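Local coordinates for DUF2179 domain-containing protein (PDB 3HLU) that is of unknown function but forms the C-terminal, probably extramembrane domain of a YitT-type membrane protein and belongs to a family grouped with the GlnB-like folds, at residues M10-S15 against V49-M54; A16-I21 against N45-I50; Q27-G32 against V60-L65. All blocks are in the same frame, centred on the assembly; numbering follows the deposited sequence.

Contact 1: residues M10-S15 against V49-M54; sequences MVYIVS and VIMCVM
Tyr12 lies across from Met51, and Ile13 from Ile50, where two neighbouring strands form the middle of a four-stranded antiparallel sheet with ferredoxin-like order. The pairs at Val11–Cys52 and Ile13–Ile50 are the hydrogen-bonded ones: Ile13 N reaches Ile50 O at 2.9 Å with an N-H...O angle of 152°, while the bond from Val11 N to Cys52 O is weak.

The tyrosine illustrates how a single side chain can span a sheet face. Tyr12 CB rests 3.7 Å from Val49 CG1, a methyl that also sits at the ring edge beside Tyr12 CD2. Chi1 of Tyr12, -49°, sets the ring beside its own backbone N. Farther out, Tyr12 CE2 comes within 4.3 Å of Met51 SE, the selenium of a selenomethionine, in an oblique Met-aromatic contact. At the tip, Tyr12 OH reaches across the dimer interface and hydrogen-bonds Ser78 OG of the second subunit, which ties this face to the dimer.

Val11, Ile13 and Ile50 share the sheet face opposite Tyr12, where Ile13 and Ile50 meet helix 18-28; Ile13 CB and Ile50 CB lie 4.1 Å apart. The chain of selenomethionine Met54 crosses Val11 at about a right angle, Met54 CE lying 3.5 Å from Val11 CB.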
loop_
_atom_site.group_PDB
_atom_site.type_symbol
_atom_site.label_atom_id
_atom_site.label_comp_id
_atom_site.label_asym_id
_atom_site.label_seq_id
_atom_site.Cartn_x
_atom_site.Cartn_y
_atom_site.Cartn_z
HETATM N N MSE A 10 -3.403 5.758 10.525
HETATM C CA MSE A 10 -3.566 5.978 9.080
HETATM C C MSE A 10 -3.575 4.661 8.302
HETATM O O MSE A 10 -2.772 3.761 8.581
HETATM C CB MSE A 10 -2.439 6.865 8.555
HETATM C CG MSE A 10 -2.197 6.707 7.085
HETATM SE SE MSE A 10 -3.415 7.845 6.083
HETATM C CE MSE A 10 -2.154 9.330 5.864
ATOM N N VAL A 11 -4.468 4.546 7.321
ATOM C CA VAL A 11 -4.653 3.272 6.642
ATOM C C VAL A 11 -4.741 3.377 5.134
ATOM O O VAL A 11 -5.419 4.228 4.594
ATOM C CB VAL A 11 -5.883 2.536 7.171
ATOM C CG1 VAL A 11 -6.239 1.380 6.271
ATOM C CG2 VAL A 11 -5.618 2.055 8.570
ATOM N N TYR A 12 -4.044 2.489 4.450
ATOM C CA TYR A 12 -4.171 2.419 3.007
ATOM C C TYR A 12 -4.876 1.125 2.623
ATOM O O TYR A 12 -4.593 0.066 3.156
ATOM C CB TYR A 12 -2.805 2.526 2.339
ATOM C CG TYR A 12 -1.977 3.684 2.855
ATOM C CD1 TYR A 12 -1.130 3.523 3.941
ATOM C CD2 TYR A 12 -2.037 4.939 2.252
ATOM C CE1 TYR A 12 -0.366 4.576 4.412
ATOM C CE2 TYR A 12 -1.273 5.999 2.718
ATOM C CZ TYR A 12 -0.438 5.808 3.800
ATOM O OH TYR A 12 0.316 6.852 4.291
ATOM N N ILE A 13 -5.831 1.228 1.718
ATOM C CA ILE A 13 -6.548 0.061 1.295
ATOM C C ILE A 13 -6.256 -0.124 -0.169
ATOM O O ILE A 13 -6.523 0.769 -0.974
ATOM C CB ILE A 13 -8.049 0.232 1.512
ATOM C CG1 ILE A 13 -8.339 0.357 3.002
ATOM C CG2 ILE A 13 -8.835 -0.921 0.883
ATOM C CD1 ILE A 13 -9.768 0.710 3.299
ATOM N N VAL A 14 -5.679 -1.278 -0.496
ATOM C CA VAL A 14 -5.419 -1.654 -1.872
ATOM C C VAL A 14 -6.497 -2.577 -2.395
ATOM O O VAL A 14 -6.646 -3.685 -1.910
ATOM C CB VAL A 14 -4.113 -2.425 -1.996
ATOM C CG1 VAL A 14 -3.835 -2.731 -3.464
ATOM C CG2 VAL A 14 -2.975 -1.658 -1.357
ATOM N N SER A 15 -7.232 -2.140 -3.410
ATOM C CA SER A 15 -8.231 -2.999 -4.003
ATOM C C SER A 15 -8.610 -2.575 -5.404
ATOM O O SER A 15 -8.735 -1.396 -5.690
ATOM C CB SER A 15 -9.482 -3.020 -3.144
ATOM O OG SER A 15 -10.587 -3.505 -3.881
ATOM N N VAL A 49 -5.152 4.418 -4.409
ATOM C CA VAL A 49 -5.219 3.806 -3.112
ATOM C C VAL A 49 -6.215 4.602 -2.269
ATOM O O VAL A 49 -6.308 5.810 -2.421
ATOM C CB VAL A 49 -3.794 3.792 -2.509
ATOM C CG1 VAL A 49 -3.805 3.875 -0.991
ATOM C CG2 VAL A 49 -3.031 2.583 -3.013
ATOM N N ILE A 50 -6.987 3.926 -1.420
ATOM C CA ILE A 50 -7.831 4.622 -0.448
ATOM C C ILE A 50 -7.049 4.906 0.831
ATOM O O ILE A 50 -6.544 3.995 1.478
ATOM C CB ILE A 50 -9.102 3.818 -0.060
ATOM C CG1 ILE A 50 -9.932 3.450 -1.278
ATOM C CG2 ILE A 50 -9.957 4.596 0.916
ATOM C CD1 ILE A 50 -11.039 2.497 -0.947
HETATM N N MSE A 51 -6.959 6.184 1.192
HETATM C CA MSE A 51 -6.380 6.589 2.462
HETATM C C MSE A 51 -7.456 6.990 3.474
HETATM O O MSE A 51 -8.403 7.698 3.153
HETATM C CB MSE A 51 -5.404 7.730 2.250
HETATM C CG MSE A 51 -4.988 8.416 3.527
HETATM SE SE MSE A 51 -3.558 9.655 3.086
HETATM C CE MSE A 51 -3.837 9.769 1.139
ATOM N N CYS A 52 -7.306 6.536 4.706
ATOM C CA CYS A 52 -8.297 6.821 5.704
ATOM C C CYS A 52 -7.670 6.745 7.085
ATOM O O CYS A 52 -7.029 5.758 7.431
ATOM C CB CYS A 52 -9.454 5.838 5.575
ATOM S SG CYS A 52 -10.837 6.156 6.700
ATOM N N VAL A 53 -7.838 7.806 7.867
ATOM C CA VAL A 53 -7.426 7.791 9.262
ATOM C C VAL A 53 -8.604 7.324 10.090
ATOM O O VAL A 53 -9.742 7.710 9.834
ATOM C CB VAL A 53 -6.984 9.172 9.740
ATOM C CG1 VAL A 53 -5.829 9.683 8.887
ATOM C CG2 VAL A 53 -8.157 10.145 9.683
HETATM N N MSE A 54 -8.329 6.481 11.074
HETATM C CA MSE A 54 -9.397 5.823 11.798
HETATM C C MSE A 54 -8.879 5.086 13.023
HETATM O O MSE A 54 -7.699 4.782 13.124
HETATM C CB MSE A 54 -10.107 4.841 10.873
HETATM C CG MSE A 54 -9.311 3.564 10.632
HETATM SE SE MSE A 54 -10.134 2.317 9.345
HETATM C CE MSE A 54 -9.340 2.989 7.680
#

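Contact 2: residues A16-I21 against N45-I50; sequences AKRKII and NETEVI
Arg18 and Ile50 bring the two backbones nearest each other, with CA atoms 7.0 Å apart; no main-chain hydrogen bond joins them, and side chains make the bridge from the start of a helix to the early part of a strand. Lys17 occupies the N-cap position, and its carbonyl accepts the bond from Ile21 N that begins the helical pattern. Arg18 and Ile21, three residues apart on the helix, both point toward the strand.

Arg18 carries most of the contact. Its CG stands between the backbone N and the carbonyl carbon (chi1 86°), and bends at chi2 and chi3 lay the guanidinium over the backbone and CB of Glu48, CB lying toward one face of the group. The extended Glu48 chain crosses Arg18 at about a right angle, and Arg18 NH2 forms a salt bridge to Glu48 OE1 at 2.8 Å, the two planes being 32° apart. Arg18 NE, meanwhile, hydrogen-bonds Ser15 O in the preceding loop, which fixes the group from its inner end. A leucine in place of Arg18 would probably leave the Glu48 carboxylate without its ionic mate and Ser15 O without the NE donor. Thr47 OG1 sits at the guanidinium edge, too far from Arg18 NH1 to count as a bond.

Closer to the core the chemistry turns apolar. Ile50 CD1 lies 3.9 Å from Arg18 CB and 4.0 Å from Ile21 CG2, tucked against the first turn of the helix. Such packing of helix 18-28 on strand 48-54 is characteristic of the split beta-alpha-beta unit of ferredoxin-like folds, in which this strand runs between the two that the helix connects.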
loop_
_atom_site.group_PDB
_atom_site.type_symbol
_atom_site.label_atom_id
_atom_site.label_comp_id
_atom_site.label_asym_id
_atom_site.label_seq_id
_atom_site.Cartn_x
_atom_site.Cartn_y
_atom_site.Cartn_z
ATOM N N ALA A 16 -8.808 -3.554 -6.276
ATOM C CA ALA A 16 -9.320 -3.294 -7.609
ATOM C C ALA A 16 -10.712 -2.667 -7.540
ATOM O O ALA A 16 -11.043 -1.781 -8.345
ATOM C CB ALA A 16 -9.355 -4.579 -8.419
ATOM N N LYS A 17 -11.518 -3.124 -6.577
ATOM C CA LYS A 17 -12.895 -2.662 -6.406
ATOM C C LYS A 17 -12.981 -1.433 -5.474
ATOM O O LYS A 17 -13.981 -1.208 -4.803
ATOM C CB LYS A 17 -13.755 -3.806 -5.857
ATOM C CG LYS A 17 -13.794 -5.097 -6.706
ATOM C CD LYS A 17 -14.867 -5.067 -7.824
ATOM C CE LYS A 17 -14.279 -4.636 -9.198
ATOM N NZ LYS A 17 -15.288 -3.999 -10.135
ATOM N N ARG A 18 -11.936 -0.619 -5.452
ATOM C CA ARG A 18 -11.840 0.442 -4.458
ATOM C C ARG A 18 -12.959 1.494 -4.516
ATOM O O ARG A 18 -13.392 1.968 -3.469
ATOM C CB ARG A 18 -10.465 1.112 -4.497
ATOM C CG ARG A 18 -10.368 2.237 -5.505
ATOM C CD ARG A 18 -10.221 1.710 -6.920
ATOM N NE ARG A 18 -8.823 1.354 -7.193
ATOM C CZ ARG A 18 -8.000 2.047 -7.983
ATOM N NH1 ARG A 18 -6.747 1.627 -8.160
ATOM N NH2 ARG A 18 -8.435 3.149 -8.607
ATOM N N LYS A 19 -13.424 1.869 -5.708
ATOM C CA LYS A 19 -14.506 2.853 -5.794
ATOM C C LYS A 19 -15.769 2.391 -5.049
ATOM O O LYS A 19 -16.372 3.131 -4.280
ATOM C CB LYS A 19 -14.852 3.195 -7.244
ATOM C CG LYS A 19 -16.076 4.110 -7.313
ATOM C CD LYS A 19 -16.609 4.391 -8.724
ATOM C CE LYS A 19 -17.803 5.355 -8.633
ATOM N NZ LYS A 19 -18.191 5.953 -9.950
ATOM N N ILE A 20 -16.165 1.153 -5.282
ATOM C CA ILE A 20 -17.238 0.537 -4.506
ATOM C C ILE A 20 -16.965 0.534 -2.993
ATOM O O ILE A 20 -17.823 0.901 -2.194
ATOM C CB ILE A 20 -17.470 -0.904 -4.979
ATOM C CG1 ILE A 20 -17.835 -0.905 -6.468
ATOM C CG2 ILE A 20 -18.546 -1.558 -4.162
ATOM C CD1 ILE A 20 -17.888 -2.291 -7.078
ATOM N N ILE A 21 -15.766 0.110 -2.601
ATOM C CA ILE A 21 -15.402 0.101 -1.189
ATOM C C ILE A 21 -15.452 1.486 -0.569
ATOM O O ILE A 21 -15.959 1.661 0.531
ATOM C CB ILE A 21 -13.993 -0.457 -0.959
ATOM C CG1 ILE A 21 -13.954 -1.940 -1.307
ATOM C CG2 ILE A 21 -13.576 -0.238 0.493
ATOM C CD1 ILE A 21 -12.586 -2.559 -1.160
ATOM N N ASN A 45 1.000 4.453 -15.785
ATOM C CA ASN A 45 0.367 3.331 -15.106
ATOM C C ASN A 45 -0.195 3.732 -13.738
ATOM O O ASN A 45 0.348 3.362 -12.705
ATOM C CB ASN A 45 1.362 2.178 -14.975
ATOM C CG ASN A 45 0.760 0.846 -15.346
ATOM O OD1 ASN A 45 1.481 -0.074 -15.730
ATOM N ND2 ASN A 45 -0.565 0.731 -15.244
ATOM N N GLU A 46 -1.274 4.509 -13.738
ATOM C CA GLU A 46 -1.890 4.937 -12.487
ATOM C C GLU A 46 -2.550 3.788 -11.711
ATOM O O GLU A 46 -3.131 2.850 -12.281
ATOM C CB GLU A 46 -2.863 6.123 -12.686
ATOM C CG GLU A 46 -3.191 6.470 -14.135
ATOM C CD GLU A 46 -3.678 7.921 -14.300
ATOM O OE1 GLU A 46 -2.910 8.751 -14.866
ATOM O OE2 GLU A 46 -4.819 8.224 -13.860
ATOM N N THR A 47 -2.416 3.871 -10.396
ATOM C CA THR A 47 -3.110 2.980 -9.490
ATOM C C THR A 47 -3.501 3.844 -8.287
ATOM O O THR A 47 -2.739 4.702 -7.834
ATOM C CB THR A 47 -2.228 1.759 -9.133
ATOM O OG1 THR A 47 -2.906 0.893 -8.210
ATOM C CG2 THR A 47 -0.910 2.221 -8.551
ATOM N N GLU A 48 -4.729 3.672 -7.826
ATOM C CA GLU A 48 -5.262 4.528 -6.781
ATOM C C GLU A 48 -5.418 3.744 -5.507
ATOM O O GLU A 48 -5.831 2.586 -5.505
ATOM C CB GLU A 48 -6.653 5.003 -7.146
ATOM C CG GLU A 48 -6.782 6.092 -8.168
ATOM C CD GLU A 48 -8.212 6.615 -8.178
ATOM O OE1 GLU A 48 -9.157 5.774 -8.041
ATOM O OE2 GLU A 48 -8.379 7.858 -8.291
ATOM N N VAL A 49 -5.152 4.418 -4.409
ATOM C CA VAL A 49 -5.219 3.806 -3.112
ATOM C C VAL A 49 -6.215 4.602 -2.269
ATOM O O VAL A 49 -6.308 5.810 -2.421
ATOM C CB VAL A 49 -3.794 3.792 -2.509
ATOM C CG1 VAL A 49 -3.805 3.875 -0.991
ATOM C CG2 VAL A 49 -3.031 2.583 -3.013
ATOM N N ILE A 50 -6.987 3.926 -1.420
ATOM C CA ILE A 50 -7.831 4.622 -0.448
ATOM C C ILE A 50 -7.049 4.906 0.831
ATOM O O ILE A 50 -6.544 3.995 1.478
ATOM C CB ILE A 50 -9.102 3.818 -0.060
ATOM C CG1 ILE A 50 -9.932 3.450 -1.278
ATOM C CG2 ILE A 50 -9.957 4.596 0.916
ATOM C CD1 ILE A 50 -11.039 2.497 -0.947
#

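Contact 3: residues Q27-G32 against V60-L65; sequences QELDLG and VKVRNL
Leu29 and Leu31 reach across to Val62 from the end of helix 18-28 and the chain that follows. The closer approach is that of Leu31, whose CD1 lies 3.9 Å from Val62 CG2; Leu29 CD1 meets the same methyl at 4.2 Å, so one valine branch receives both leucines. Leu29 divides its tip further: Leu29 CD1 is also 4.4 Å from Leu65 CD2, one turn along the helix, whereas Leu29 CD2 lies 4.1 Å from Lys61 CD. In that last pair the lysine touches through CD, and the bend at chi4 (71°) goes with an end that leads away from segment 27-32. No hydrogen bond joins the two segments, and the contact is purely apolar.

Behind this first shell stands the backbone that presents it. Asp30, between the two leucines, has the left-handed helical conformation (phi 54°, psi 26°), which is consistent with Leu29 and Leu31 both pointing toward the partner helix. Leu31 is tied by a backbone hydrogen bond to Met25, and the side chains of Leu31, Val62 and Leu65 all touch Met25, which thus meets both halves of the contact. Farther out, Glu28 OE1 makes a salt bridge with Arg24 NH2 within its own helix, while Leu65 packs on the side chain of that arginine.

The place is thus the seam between the end of helix 18-28, with the loop leading to strand 34-40, and helix 56-67. These are the two helices that lie side by side on one face of the sheet, where Val62 also touches Met75 of strand 74-77.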
loop_
_atom_site.group_PDB
_atom_site.type_symbol
_atom_site.label_atom_id
_atom_site.label_comp_id
_atom_site.label_asym_id
_atom_site.label_seq_id
_atom_site.Cartn_x
_atom_site.Cartn_y
_atom_site.Cartn_z
ATOM N N GLN A 27 -21.000 5.693 3.046
ATOM C CA GLN A 27 -22.433 5.615 3.237
ATOM C C GLN A 27 -22.751 4.960 4.556
ATOM O O GLN A 27 -23.541 5.487 5.336
ATOM C CB GLN A 27 -23.096 4.864 2.088
ATOM C CG GLN A 27 -23.373 5.752 0.872
ATOM C CD GLN A 27 -23.296 4.984 -0.448
ATOM O OE1 GLN A 27 -23.262 3.733 -0.468
ATOM N NE2 GLN A 27 -23.255 5.729 -1.557
ATOM N N GLU A 28 -22.112 3.827 4.817
ATOM C CA GLU A 28 -22.523 2.966 5.911
ATOM C C GLU A 28 -21.687 3.118 7.166
ATOM O O GLU A 28 -22.093 2.662 8.237
ATOM C CB GLU A 28 -22.525 1.516 5.452
ATOM C CG GLU A 28 -23.485 1.287 4.312
ATOM C CD GLU A 28 -23.118 0.092 3.461
ATOM O OE1 GLU A 28 -22.413 -0.799 3.989
ATOM O OE2 GLU A 28 -23.536 0.053 2.271
ATOM N N LEU A 29 -20.522 3.753 7.039
ATOM C CA LEU A 29 -19.659 4.013 8.195
ATOM C C LEU A 29 -19.287 5.503 8.337
ATOM O O LEU A 29 -18.561 5.891 9.245
ATOM C CB LEU A 29 -18.420 3.137 8.132
ATOM C CG LEU A 29 -18.724 1.667 7.826
ATOM C CD1 LEU A 29 -17.424 0.885 7.601
ATOM C CD2 LEU A 29 -19.570 1.035 8.932
ATOM N N ASP A 30 -19.811 6.336 7.446
ATOM C CA ASP A 30 -19.607 7.785 7.529
ATOM C C ASP A 30 -18.143 8.166 7.599
ATOM O O ASP A 30 -17.790 9.222 8.132
ATOM C CB ASP A 30 -20.349 8.380 8.732
ATOM C CG ASP A 30 -21.806 7.972 8.777
ATOM O OD1 ASP A 30 -22.640 8.653 8.115
ATOM O OD2 ASP A 30 -22.110 6.967 9.475
ATOM N N LEU A 31 -17.290 7.305 7.056
ATOM C CA LEU A 31 -15.859 7.547 7.090
ATOM C C LEU A 31 -15.472 8.471 5.973
ATOM O O LEU A 31 -15.955 8.333 4.843
ATOM C CB LEU A 31 -15.092 6.241 6.948
ATOM C CG LEU A 31 -15.093 5.370 8.191
ATOM C CD1 LEU A 31 -14.678 4.010 7.785
ATOM C CD2 LEU A 31 -14.168 5.961 9.234
ATOM N N GLY A 32 -14.609 9.427 6.299
ATOM C CA GLY A 32 -14.033 10.314 5.307
ATOM C C GLY A 32 -12.734 9.745 4.772
ATOM O O GLY A 32 -11.807 9.420 5.536
ATOM N N VAL A 60 -11.962 -2.927 12.106
ATOM C CA VAL A 60 -12.645 -4.201 12.077
ATOM C C VAL A 60 -13.906 -4.133 11.219
ATOM O O VAL A 60 -14.201 -5.054 10.455
ATOM C CB VAL A 60 -12.982 -4.662 13.489
ATOM C CG1 VAL A 60 -13.821 -5.924 13.447
ATOM C CG2 VAL A 60 -11.692 -4.878 14.278
ATOM N N LYS A 61 -14.649 -3.043 11.330
ATOM C CA LYS A 61 -15.827 -2.897 10.490
ATOM C C LYS A 61 -15.427 -2.853 9.021
ATOM O O LYS A 61 -16.069 -3.461 8.173
ATOM C CB LYS A 61 -16.629 -1.647 10.867
ATOM C CG LYS A 61 -17.121 -1.615 12.322
ATOM C CD LYS A 61 -18.296 -0.637 12.490
ATOM C CE LYS A 61 -18.542 -0.254 13.959
ATOM N NZ LYS A 61 -17.475 0.633 14.544
ATOM N N VAL A 62 -14.352 -2.134 8.732
ATOM C CA VAL A 62 -13.882 -1.966 7.361
ATOM C C VAL A 62 -13.427 -3.292 6.791
ATOM O O VAL A 62 -13.775 -3.659 5.679
ATOM C CB VAL A 62 -12.709 -0.960 7.297
ATOM C CG1 VAL A 62 -11.940 -1.105 5.996
ATOM C CG2 VAL A 62 -13.221 0.452 7.458
ATOM N N ARG A 63 -12.648 -4.013 7.577
ATOM C CA ARG A 63 -12.216 -5.339 7.192
ATOM C C ARG A 63 -13.380 -6.243 6.779
ATOM O O ARG A 63 -13.292 -6.989 5.810
ATOM C CB ARG A 63 -11.452 -5.980 8.335
ATOM C CG ARG A 63 -10.567 -7.066 7.851
ATOM C CD ARG A 63 -10.134 -7.957 8.962
ATOM N NE ARG A 63 -8.942 -8.680 8.561
ATOM C CZ ARG A 63 -8.000 -9.066 9.410
ATOM N NH1 ARG A 63 -8.138 -8.787 10.707
ATOM N NH2 ARG A 63 -6.922 -9.715 8.964
ATOM N N ASN A 64 -14.475 -6.169 7.521
ATOM C CA ASN A 64 -15.644 -6.984 7.223
ATOM C C ASN A 64 -16.340 -6.531 5.968
ATOM O O ASN A 64 -17.008 -7.300 5.280
ATOM C CB ASN A 64 -16.602 -6.990 8.407
ATOM C CG ASN A 64 -16.077 -7.851 9.552
ATOM O OD1 ASN A 64 -15.059 -8.541 9.403
ATOM N ND2 ASN A 64 -16.756 -7.811 10.697
ATOM N N LEU A 65 -16.155 -5.267 5.656
ATOM C CA LEU A 65 -16.715 -4.721 4.453
ATOM C C LEU A 65 -15.901 -5.213 3.266
ATOM O O LEU A 65 -16.426 -5.393 2.173
ATOM C CB LEU A 65 -16.685 -3.208 4.568
ATOM C CG LEU A 65 -16.721 -2.364 3.307
ATOM C CD1 LEU A 65 -18.041 -2.555 2.594
ATOM C CD2 LEU A 65 -16.510 -0.912 3.696
#

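Overall arrangement
Contact 1 is the buried centre, a strand-to-strand pairing held by main-chain hydrogen bonds with apolar groups on both faces; contacts 2 and 3 are partly buried and have no main-chain hydrogen bond across them, side chains making the bridge. Contacts 1 and 2 share Val49 and Ile50 on strand 48-54, whereas contacts 2 and 3 use the start and end of helix 18-28, their centres about 16 Å apart and on opposite sides of the chain's centre. Contact 2 mixes an ionic pair with apolar packing, while contact 3 is wholly hydrophobic. Val62 of contact 3 packs on Ile13 and Met54 of contact 1, so sheet and helices share one core, and the other sheet face meets the second subunit.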